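Local structure of halogenase (Chondromyces crocatus, 3E1T) at residues A[166-169]-A[170-174]; A[384-387]-A[388-392]; A[339-342]-A[343-347]. The protein is an FAD-dependent halogenase that probably introduces chlorine during biosynthesis of the myxobacterial natural product chondrochloren. All blocks are in the same frame, centred on the assembly; numbering follows the deposited sequence.

Along the chain the order is contact 1, contact 3, contact 2. Contact 1 is a turn that leaves the end of strand 163-166, in the five-stranded parallel sheet, and runs beside the FAD. Contact 3 opens the long helix 340-368, and its F344 packs on A299 of strand 298-300, the neighbour of 163-166 in that sheet; the centres of the two contacts are about 22 Å apart and their nearest atoms about 8 Å. Contact 2 opens helix 386-397, its centre about 41 Å from that of contact 1 and about 40 Å from that of contact 3. Contact 1 lines the FAD site and contact 3 packs on the same sheet farther off, whereas contact 2 is peripheral.

Contact 1 of 3, residues A[166-169]-A[170-174]; sequences DASG and NRTRV. With FAD (flavin-adenine dinucleotide), chain C.
D166 and T172 meet side chain to side chain where the chain doubles back after a strand. Hydrogen bonds dominate. T172 OG1 donates to D166 OD2, a bond modelled very short, so its exact length is doubtful. T172 has OG1 opposite its own N (chi1 168°), which aims the hydroxyl at the carboxylate; the same oxygen accepts from V174 N at 3.1 Å, an ST turn. The other carboxylate oxygen, D166 OD1, takes S168 N at 2.9 Å from above the carboxylate plane, making an Asx turn, and also accepts from S168 OG, a bond likewise modelled so short that its length is doubtful. In the backbone, T172 N reaches G169 O at 3.1 Å and closes a type I turn. Water bridges join S168 O to R171 N and S168 OG to R173 N.

Van der Waals contact is modest: the V174 CG2 methyl rests 3.4 Å from D166 OD2, against the carboxylate. G169 has positive phi (75°), which favours glycine, and a CB there would run into FAD O2A.

FAD runs alongside, with S168 O 3.2 Å from its C8A and R173 CD 3.7 Å from N6A; the R173 guanidinium itself pairs with E133. The turn leaves strand 163-166 of the parallel sheet, where A167, S168 and V174 pack on strand 10-13, and D166 and V174 on strand 298-300.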
# COMPACT_ATOMS: atom_id res chain seq x y z
N ASP A 166 -0.68 14.58 -7.08
CA ASP A 166 0.45 13.67 -7.18
C ASP A 166 0.00 12.26 -6.81
O ASP A 166 -0.32 11.97 -5.65
CB ASP A 166 1.59 14.14 -6.27
CG ASP A 166 2.87 13.32 -6.43
OD1 ASP A 166 3.00 12.50 -7.38
OD2 ASP A 166 3.76 13.50 -5.59
N ALA A 167 -0.06 11.39 -7.83
CA ALA A 167 -0.31 9.98 -7.65
C ALA A 167 0.86 9.26 -8.27
O ALA A 167 0.70 8.21 -8.87
CB ALA A 167 -1.60 9.57 -8.36
N SER A 168 2.05 9.84 -8.16
CA SER A 168 3.18 9.30 -8.90
C SER A 168 4.03 8.31 -8.09
O SER A 168 5.16 7.99 -8.47
CB SER A 168 4.02 10.42 -9.51
OG SER A 168 4.62 11.22 -8.52
N GLY A 169 3.46 7.80 -7.00
CA GLY A 169 4.06 6.67 -6.31
C GLY A 169 5.29 7.02 -5.50
O GLY A 169 5.57 8.19 -5.26
N ASN A 170 6.04 6.01 -5.10
CA ASN A 170 7.09 6.21 -4.10
C ASN A 170 8.26 7.05 -4.62
O ASN A 170 8.97 7.70 -3.84
CB ASN A 170 7.56 4.87 -3.53
CG ASN A 170 8.46 4.09 -4.47
OD1 ASN A 170 8.00 3.42 -5.40
ND2 ASN A 170 9.76 4.17 -4.23
N ARG A 171 8.45 7.05 -5.94
CA ARG A 171 9.52 7.83 -6.55
C ARG A 171 9.05 9.23 -6.98
O ARG A 171 9.67 9.84 -7.84
CB ARG A 171 10.13 7.09 -7.75
CG ARG A 171 10.74 5.73 -7.43
CD ARG A 171 12.12 5.83 -6.81
NE ARG A 171 13.16 6.08 -7.82
CZ ARG A 171 14.44 6.32 -7.54
NH1 ARG A 171 14.87 6.37 -6.28
NH2 ARG A 171 15.30 6.53 -8.53
N THR A 172 7.96 9.73 -6.40
CA THR A 172 7.48 11.07 -6.72
C THR A 172 8.60 12.10 -6.64
O THR A 172 9.44 12.07 -5.72
CB THR A 172 6.32 11.53 -5.80
OG1 THR A 172 6.11 12.94 -5.99
CG2 THR A 172 6.64 11.28 -4.32
N ARG A 173 8.61 13.01 -7.61
CA ARG A 173 9.58 14.10 -7.63
C ARG A 173 8.94 15.44 -7.27
O ARG A 173 9.60 16.47 -7.30
CB ARG A 173 10.35 14.14 -8.98
CG ARG A 173 9.48 14.41 -10.24
CD ARG A 173 10.21 13.99 -11.54
NE ARG A 173 11.26 14.93 -11.94
CZ ARG A 173 12.21 14.65 -12.84
NH1 ARG A 173 12.26 13.47 -13.44
NH2 ARG A 173 13.12 15.57 -13.13
N VAL A 174 7.65 15.42 -6.92
CA VAL A 174 6.90 16.66 -6.66
C VAL A 174 6.23 16.75 -5.29
O VAL A 174 5.71 17.81 -4.92
CB VAL A 174 5.83 16.94 -7.79
CG1 VAL A 174 6.48 17.04 -9.17
CG2 VAL A 174 4.71 15.89 -7.79
PA FAD C . 2.28 3.41 -8.24
O1A FAD C . 1.63 2.05 -8.39
O2A FAD C . 3.72 3.38 -7.89
O5B FAD C . 2.10 4.18 -9.65
C5B FAD C . 2.56 5.51 -9.83
C4B FAD C . 2.71 5.80 -11.32
O4B FAD C . 3.27 7.08 -11.53
C3B FAD C . 3.66 4.81 -11.98
O3B FAD C . 2.98 4.22 -13.07
C2B FAD C . 4.82 5.63 -12.48
O2B FAD C . 5.23 5.19 -13.75
C1B FAD C . 4.23 7.03 -12.55
N9A FAD C . 5.19 8.13 -12.36
C8A FAD C . 6.26 8.21 -11.51
N7A FAD C . 6.83 9.43 -11.66
C5A FAD C . 6.12 10.14 -12.58
C6A FAD C . 6.26 11.42 -13.13
N6A FAD C . 7.32 12.19 -12.86
N1A FAD C . 5.35 11.84 -14.07
C2A FAD C . 4.34 11.02 -14.50
N3A FAD C . 4.23 9.76 -13.97
C4A FAD C . 5.09 9.33 -13.02
N1 FAD C . 0.24 -3.38 -2.11
C2 FAD C . -0.81 -4.25 -2.17
O2 FAD C . -1.94 -3.77 -2.28
N3 FAD C . -0.59 -5.61 -2.09
C4 FAD C . 0.70 -6.11 -1.96
O4 FAD C . 0.91 -7.32 -1.91
C4X FAD C . 1.77 -5.23 -1.88
N5 FAD C . 3.07 -5.69 -1.75
C5X FAD C . 4.12 -4.79 -1.69
C6 FAD C . 5.44 -5.24 -1.55
C7 FAD C . 6.49 -4.32 -1.49
C7M FAD C . 7.86 -4.80 -1.12
C8 FAD C . 6.23 -2.94 -1.55
C8M FAD C . 7.31 -1.91 -1.28
C9 FAD C . 4.92 -2.50 -1.70
C9A FAD C . 3.86 -3.41 -1.77
N10 FAD C . 2.57 -2.95 -1.92
C10 FAD C . 1.53 -3.85 -1.97
C1' FAD C . 2.30 -1.47 -2.13
C2' FAD C . 1.98 -1.08 -3.57
O2' FAD C . 3.14 -1.31 -4.35
C3' FAD C . 1.60 0.41 -3.67
O3' FAD C . 0.89 0.83 -2.53
C4' FAD C . 0.72 0.77 -4.87
O4' FAD C . 1.40 0.47 -6.06
C5' FAD C . 0.41 2.27 -4.82
O5' FAD C . -0.12 2.68 -6.06
P FAD C . 0.06 4.18 -6.59
O1P FAD C . -1.00 4.46 -7.63
O2P FAD C . -0.05 5.16 -5.46
O3P FAD C . 1.56 4.27 -7.12
O HOH W 1 6.79 6.01 -8.49
O HOH W 2 6.42 13.09 -9.63

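Contact 2 of 3, residues A[384-387]-A[388-392]; sequences NTEE and RANEA
N390 folds back on E386 at the start of a helix, and this is the tightly knit part of a contact that is solvent-exposed almost throughout. E386 O is gripped twice, by N390 N at 3.1 Å in the normal helical bond and by the side-chain amide N390 ND2 at 2.9 Å. The two donors approach from opposite faces of the carbonyl plane. A389 N bonds to T385 O at 2.9 Å and E391 N to E387 O at 2.8 Å, which continues the helical pattern. T385 occupies the N-cap position, but its side chain makes no capping bond.

The side chains round R388 and E387 are held more loosely, with no hydrogen bond across the contact. R388 has CG anti to its carbonyl carbon (chi1 -58°), which carries the arm back past the N-cap, and a bend at chi3 brings the guanidinium beside T385, with NE 3.7 Å from T385 CA and NH2 3.7 Å from T385 OG1. The N384 amide lies over one face of the guanidinium, offset toward its rim, with the two planes 43° apart, and crosses the arm at about a right angle. Cut back to an alanine, N384 would lose the amide that lies across the arm, and R388 would probably be freer to swing away from T385. Further round, E387 CG lies 3.5 Å from E391 OE2, while the two glutamates keep their OE2 atoms 4.1 Å apart, like charges that are likely to disfavour each other.

The contact spans the N-cap and first turns of helix 386-397, which follows the short helix 375-378; the contact's centre lies about 33 Å from the centre of the chain, far from the FAD.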
# COMPACT_ATOMS: atom_id res chain seq x y z
N ASN A 384 7.04 -0.39 25.39
CA ASN A 384 6.06 -0.17 26.45
C ASN A 384 6.52 0.78 27.56
O ASN A 384 6.24 1.99 27.50
CB ASN A 384 5.52 -1.51 27.00
CG ASN A 384 6.62 -2.58 27.19
OD1 ASN A 384 6.33 -3.70 27.62
ND2 ASN A 384 7.87 -2.24 26.88
N THR A 385 7.23 0.24 28.56
CA THR A 385 7.61 0.98 29.78
C THR A 385 6.39 1.24 30.68
O THR A 385 6.33 0.73 31.80
CB THR A 385 8.34 2.32 29.48
OG1 THR A 385 9.38 2.11 28.53
CG2 THR A 385 8.94 2.91 30.77
N GLU A 386 5.43 2.00 30.16
CA GLU A 386 4.25 2.42 30.93
C GLU A 386 3.34 1.25 31.29
O GLU A 386 2.70 1.26 32.34
CB GLU A 386 3.47 3.51 30.17
CG GLU A 386 2.52 4.33 31.04
CD GLU A 386 3.21 5.46 31.81
OE1 GLU A 386 4.46 5.53 31.80
OE2 GLU A 386 2.49 6.27 32.42
N GLU A 387 3.29 0.24 30.42
CA GLU A 387 2.55 -0.98 30.73
C GLU A 387 3.27 -1.78 31.82
O GLU A 387 2.63 -2.38 32.69
CB GLU A 387 2.31 -1.84 29.49
CG GLU A 387 1.35 -3.00 29.72
CD GLU A 387 0.91 -3.70 28.45
OE1 GLU A 387 -0.32 -3.93 28.30
OE2 GLU A 387 1.77 -4.02 27.60
N ARG A 388 4.60 -1.76 31.78
CA ARG A 388 5.42 -2.47 32.76
C ARG A 388 5.33 -1.83 34.14
O ARG A 388 5.37 -2.52 35.16
CB ARG A 388 6.87 -2.54 32.29
CG ARG A 388 7.04 -3.24 30.94
CD ARG A 388 8.51 -3.48 30.59
NE ARG A 388 9.29 -2.24 30.55
CZ ARG A 388 10.43 -2.09 29.89
NH1 ARG A 388 10.94 -3.10 29.19
NH2 ARG A 388 11.07 -0.92 29.93
N ALA A 389 5.22 -0.50 34.17
CA ALA A 389 4.96 0.24 35.40
C ALA A 389 3.59 -0.15 35.95
O ALA A 389 3.44 -0.43 37.13
CB ALA A 389 5.04 1.74 35.16
N ASN A 390 2.59 -0.17 35.07
CA ASN A 390 1.23 -0.60 35.41
C ASN A 390 1.16 -2.03 35.96
O ASN A 390 0.43 -2.29 36.91
CB ASN A 390 0.30 -0.47 34.20
CG ASN A 390 -0.39 0.89 34.14
OD1 ASN A 390 -1.26 1.20 34.96
ND2 ASN A 390 -0.03 1.69 33.15
N GLU A 391 1.91 -2.95 35.35
CA GLU A 391 1.92 -4.36 35.75
C GLU A 391 2.53 -4.54 37.14
O GLU A 391 2.08 -5.37 37.92
CB GLU A 391 2.69 -5.23 34.75
CG GLU A 391 1.95 -5.53 33.44
CD GLU A 391 2.86 -6.15 32.37
OE1 GLU A 391 3.87 -6.80 32.74
OE2 GLU A 391 2.57 -5.99 31.16
N ALA A 392 3.58 -3.76 37.43
CA ALA A 392 4.24 -3.78 38.73
C ALA A 392 3.31 -3.22 39.81
O ALA A 392 3.24 -3.75 40.92
CB ALA A 392 5.54 -3.00 38.68

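Contact 3 of 3, residues A[339-342]-A[343-347]; sequences SEQR and CFEEF
E340 O lies at the edge of the F344 ring, in the ring plane, with F344 CD2 3.2 Å away. F344 has CG anti to its carbonyl carbon (chi1 -75°), which turns the ring back along the helix toward this oxygen. The same E340 O accepts the helical bond from F344 N at 2.9 Å, so one carbonyl meets both the amide and the ring edge of a single residue. The other flat pair is the Q341 amide and the E345 carboxylate, whose planes differ by 23°; the side chains cross obliquely, and Q341 CG touches E345 CD at 3.5 Å. E345 CG also sits tightly on Q341 O, at 3.1 Å.

Three further backbone bonds run from C343 N to S339 O, from E345 N to Q341 O and from E346 N to R342 O. C343 CB packs 3.6 Å from S339 O, and its side chain faces A329 of helix 315-333. E340 makes salt bridges to R143 and R162, whereas E346 pairs with R349 and R350 farther along the same helix.

S339 OG accepts from R342 N at 3.2 Å with a nearly straight bond (166°), the classic serine N-cap. The whole is the capped N-terminal end of an amphipathic helix, 340-368, whose buried side, with F344 and F347, packs against A299 of the parallel sheet of this flavoprotein fold.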
# COMPACT_ATOMS: atom_id res chain seq x y z
N SER A 339 -16.46 24.05 0.83
CA SER A 339 -15.25 24.83 0.55
C SER A 339 -14.09 23.87 0.34
O SER A 339 -14.14 22.71 0.77
CB SER A 339 -14.94 25.78 1.71
OG SER A 339 -14.62 25.05 2.88
N GLU A 340 -13.03 24.36 -0.31
CA GLU A 340 -11.83 23.55 -0.50
C GLU A 340 -11.25 23.07 0.84
O GLU A 340 -10.89 21.90 0.97
CB GLU A 340 -10.79 24.30 -1.33
CG GLU A 340 -11.11 24.29 -2.82
CD GLU A 340 -9.97 24.79 -3.69
OE1 GLU A 340 -8.86 25.04 -3.17
OE2 GLU A 340 -10.19 24.93 -4.92
N GLN A 341 -11.22 23.95 1.84
CA GLN A 341 -10.70 23.58 3.14
C GLN A 341 -11.49 22.46 3.81
O GLN A 341 -10.89 21.50 4.28
CB GLN A 341 -10.59 24.79 4.07
CG GLN A 341 -9.75 24.50 5.31
CD GLN A 341 -9.11 25.73 5.88
OE1 GLN A 341 -9.74 26.47 6.64
NE2 GLN A 341 -7.85 25.96 5.54
N ARG A 342 -12.82 22.57 3.84
CA ARG A 342 -13.66 21.54 4.46
C ARG A 342 -13.48 20.18 3.78
O ARG A 342 -13.36 19.16 4.46
CB ARG A 342 -15.14 21.93 4.50
CG ARG A 342 -16.04 20.84 5.09
CD ARG A 342 -17.42 21.33 5.53
NE ARG A 342 -17.98 20.44 6.56
CZ ARG A 342 -19.24 20.47 7.00
NH1 ARG A 342 -20.12 21.34 6.51
NH2 ARG A 342 -19.61 19.61 7.94
N CYS A 343 -13.44 20.18 2.45
CA CYS A 343 -13.36 18.94 1.69
C CYS A 343 -11.98 18.26 1.73
O CYS A 343 -11.89 17.03 1.82
CB CYS A 343 -13.83 19.16 0.26
SG CYS A 343 -15.63 19.30 0.15
N PHE A 344 -10.91 19.05 1.66
CA PHE A 344 -9.56 18.48 1.69
C PHE A 344 -9.09 18.17 3.11
O PHE A 344 -8.27 17.28 3.32
CB PHE A 344 -8.58 19.34 0.90
CG PHE A 344 -8.73 19.22 -0.60
CD1 PHE A 344 -7.96 18.31 -1.31
CD2 PHE A 344 -9.66 19.99 -1.29
CE1 PHE A 344 -8.08 18.18 -2.70
CE2 PHE A 344 -9.81 19.88 -2.67
CZ PHE A 344 -9.01 18.97 -3.39
N GLU A 345 -9.63 18.89 4.10
CA GLU A 345 -9.41 18.54 5.50
C GLU A 345 -10.06 17.20 5.83
O GLU A 345 -9.51 16.40 6.58
CB GLU A 345 -9.94 19.63 6.43
CG GLU A 345 -8.99 20.79 6.62
CD GLU A 345 -9.55 21.85 7.55
OE1 GLU A 345 -10.80 22.01 7.61
OE2 GLU A 345 -8.73 22.53 8.23
N GLU A 346 -11.24 16.95 5.25
CA GLU A 346 -11.94 15.68 5.41
C GLU A 346 -11.18 14.53 4.76
O GLU A 346 -11.08 13.44 5.33
CB GLU A 346 -13.35 15.76 4.84
CG GLU A 346 -14.25 14.57 5.19
CD GLU A 346 -14.59 14.48 6.68
OE1 GLU A 346 -14.07 15.29 7.50
OE2 GLU A 346 -15.39 13.59 7.05
N PHE A 347 -10.67 14.77 3.56
CA PHE A 347 -9.82 13.84 2.87
C PHE A 347 -8.61 13.39 3.74
O PHE A 347 -8.43 12.19 3.94
CB PHE A 347 -9.33 14.49 1.57
CG PHE A 347 -7.98 14.02 1.10
CD1 PHE A 347 -7.74 12.67 0.88
CD2 PHE A 347 -6.97 14.93 0.88
CE1 PHE A 347 -6.50 12.24 0.43
CE2 PHE A 347 -5.73 14.51 0.44
CZ PHE A 347 -5.50 13.15 0.21